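A rubisco-like protein (Burkholderia fungorum, PDB 3NWR) is a rubisco-like protein, a homologue of the rubisco large chain whose own reaction is not established, though it is probably a lyase or related enolate-handling enzyme. Local coordinates at residues L15-I21 with V127-R133. Residues are numbered along the deposited sequence; the frame is centred on the assembly and turned at random.
Sequences LEADYLI and VRLLSLR
Arg-133 turns the edge of its guanidinium to two acidic side chains, Glu-16 and Asp-18, of the neighbouring antiparallel strand. It takes Glu-16 side-on: NH2 lies 3.0 Å from OE1, whose anti lone pair it uses, and NE reaches the same oxygen at 3.2 Å. Its far end grips Asp-18 with one nitrogen to each oxygen, NH2 to OD1 at 2.9 Å and NH1 to OD2 at 3.1 Å. The acceptors line the guanidinium edge, while the Glu-16 carboxylate is turned 81° from its plane and that of Asp-18 49°. A bend at chi3 (-65°) swings the arginine back over its partner strand, and the four bonds hold its rotation. Thr-95 and Arg-93 also bind the Asp-18 carboxylate, probably favouring its charged form.

On the face bearing Ala-17 and Tyr-19 the contact is apolar. Leu-129 places CD1 over the tyrosine ring, 4.0 Å from its centroid and shifted toward the rim, a CH-pi contact; the tyrosine hydroxyl is bonded to the carbonyl of Val-114. Leu-132 meets Ala-17 CB through CD2, at 3.6 Å.

The backbones set this register. Glu-16 and Arg-133 exchange a pair of hydrogen bonds, as do Leu-20 and Arg-128. Between them a classic beta bulge sets Leu-130 and Ser-131 both opposite Asp-18: its carbonyl O takes Leu-130 N at 2.8 Å and Ser-131 N only weakly. The extra residue lets Leu-130 point toward the partner strand, its CD2 against Leu-20 CB.

Within the four-stranded antiparallel sheet of the rubisco-type N-terminal domain, strand 14-23 pairs with 89-99 along its other edge. Helix 107-114 packs on Leu-15, Leu-129 and Leu-132, and helix 301-309 of the catalytic domain meets strand 126-133 at Leu-129, Ser-131 and Leu-132.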
# COMPACT_ATOMS: atom_id res chain seq x y z
N LEU A 15 4.26 -16.15 15.24
CA LEU A 15 5.04 -15.92 14.04
C LEU A 15 6.20 -15.00 14.41
O LEU A 15 6.20 -14.37 15.48
CB LEU A 15 4.19 -15.31 12.92
CG LEU A 15 3.56 -13.94 13.19
CD1 LEU A 15 4.56 -12.80 12.97
CD2 LEU A 15 2.33 -13.76 12.31
N GLU A 16 7.20 -14.93 13.55
CA GLU A 16 8.34 -14.06 13.79
C GLU A 16 8.53 -13.05 12.66
O GLU A 16 8.26 -13.34 11.49
CB GLU A 16 9.61 -14.87 14.01
CG GLU A 16 9.53 -15.69 15.28
CD GLU A 16 10.75 -16.55 15.51
OE1 GLU A 16 11.72 -16.45 14.72
OE2 GLU A 16 10.73 -17.32 16.49
N ALA A 17 9.00 -11.87 13.03
CA ALA A 17 9.26 -10.81 12.07
C ALA A 17 10.62 -10.20 12.37
O ALA A 17 10.90 -9.85 13.51
CB ALA A 17 8.16 -9.75 12.16
N ASP A 18 11.45 -10.07 11.34
CA ASP A 18 12.78 -9.48 11.49
C ASP A 18 12.76 -8.05 10.95
O ASP A 18 12.17 -7.80 9.90
CB ASP A 18 13.83 -10.27 10.70
CG ASP A 18 14.10 -11.65 11.28
OD1 ASP A 18 13.62 -11.96 12.38
OD2 ASP A 18 14.82 -12.42 10.61
N TYR A 19 13.42 -7.13 11.66
CA TYR A 19 13.51 -5.73 11.25
C TYR A 19 14.94 -5.23 11.28
O TYR A 19 15.78 -5.76 12.01
CB TYR A 19 12.70 -4.83 12.17
CG TYR A 19 11.25 -5.20 12.28
CD1 TYR A 19 10.29 -4.54 11.53
CD2 TYR A 19 10.84 -6.20 13.14
CE1 TYR A 19 8.95 -4.88 11.63
CE2 TYR A 19 9.51 -6.55 13.25
CZ TYR A 19 8.57 -5.89 12.49
OH TYR A 19 7.25 -6.25 12.59
N LEU A 20 15.20 -4.20 10.49
CA LEU A 20 16.38 -3.37 10.66
C LEU A 20 15.87 -2.05 11.23
O LEU A 20 15.03 -1.39 10.61
CB LEU A 20 17.08 -3.13 9.32
CG LEU A 20 18.09 -1.98 9.28
CD1 LEU A 20 19.32 -2.33 10.10
CD2 LEU A 20 18.47 -1.66 7.84
N ILE A 21 16.36 -1.66 12.40
CA ILE A 21 15.94 -0.39 12.97
C ILE A 21 17.12 0.55 13.15
O ILE A 21 18.27 0.11 13.19
CB ILE A 21 15.20 -0.55 14.31
CG1 ILE A 21 16.13 -1.11 15.39
CG2 ILE A 21 13.97 -1.43 14.12
CD1 ILE A 21 15.55 -1.00 16.80
N VAL A 127 13.25 2.21 9.98
CA VAL A 127 12.59 0.94 10.31
C VAL A 127 12.20 0.25 9.02
O VAL A 127 11.47 0.83 8.19
CB VAL A 127 11.32 1.10 11.18
CG1 VAL A 127 10.61 -0.22 11.32
CG2 VAL A 127 11.64 1.64 12.55
N ARG A 128 12.68 -0.97 8.85
CA ARG A 128 12.34 -1.78 7.69
C ARG A 128 12.03 -3.20 8.11
O ARG A 128 12.80 -3.82 8.84
CB ARG A 128 13.48 -1.78 6.68
CG ARG A 128 13.17 -2.52 5.37
CD ARG A 128 14.36 -2.38 4.47
NE ARG A 128 14.28 -3.12 3.21
CZ ARG A 128 14.12 -2.55 2.02
NH1 ARG A 128 13.98 -1.23 1.92
NH2 ARG A 128 14.11 -3.31 0.94
N LEU A 129 10.90 -3.71 7.65
CA LEU A 129 10.54 -5.10 7.87
C LEU A 129 11.28 -5.94 6.85
O LEU A 129 11.09 -5.77 5.65
CB LEU A 129 9.04 -5.28 7.70
CG LEU A 129 8.53 -6.72 7.71
CD1 LEU A 129 8.83 -7.41 9.03
CD2 LEU A 129 7.02 -6.76 7.39
N LEU A 130 12.15 -6.82 7.32
CA LEU A 130 13.01 -7.62 6.44
C LEU A 130 12.40 -8.96 6.03
O LEU A 130 12.48 -9.36 4.87
CB LEU A 130 14.35 -7.91 7.13
CG LEU A 130 15.09 -6.70 7.68
CD1 LEU A 130 16.34 -7.15 8.44
CD2 LEU A 130 15.45 -5.74 6.56
N SER A 131 11.80 -9.66 6.98
CA SER A 131 11.36 -11.01 6.71
C SER A 131 10.32 -11.48 7.72
O SER A 131 10.19 -10.90 8.81
CB SER A 131 12.55 -11.97 6.69
OG SER A 131 13.22 -11.94 7.93
N LEU A 132 9.58 -12.52 7.35
CA LEU A 132 8.55 -13.11 8.20
C LEU A 132 8.72 -14.62 8.21
O LEU A 132 9.14 -15.22 7.22
CB LEU A 132 7.16 -12.80 7.66
CG LEU A 132 6.74 -11.33 7.71
CD1 LEU A 132 5.49 -11.11 6.86
CD2 LEU A 132 6.51 -10.91 9.14
N ARG A 133 8.39 -15.23 9.34
CA ARG A 133 8.35 -16.69 9.43
C ARG A 133 7.04 -17.12 10.06
O ARG A 133 6.75 -16.77 11.21
CB ARG A 133 9.53 -17.22 10.24
CG ARG A 133 10.85 -17.11 9.51
CD ARG A 133 12.01 -17.58 10.38
NE ARG A 133 12.19 -16.70 11.54
CZ ARG A 133 12.78 -15.51 11.47
NH1 ARG A 133 13.24 -15.06 10.32
NH2 ARG A 133 12.90 -14.77 12.57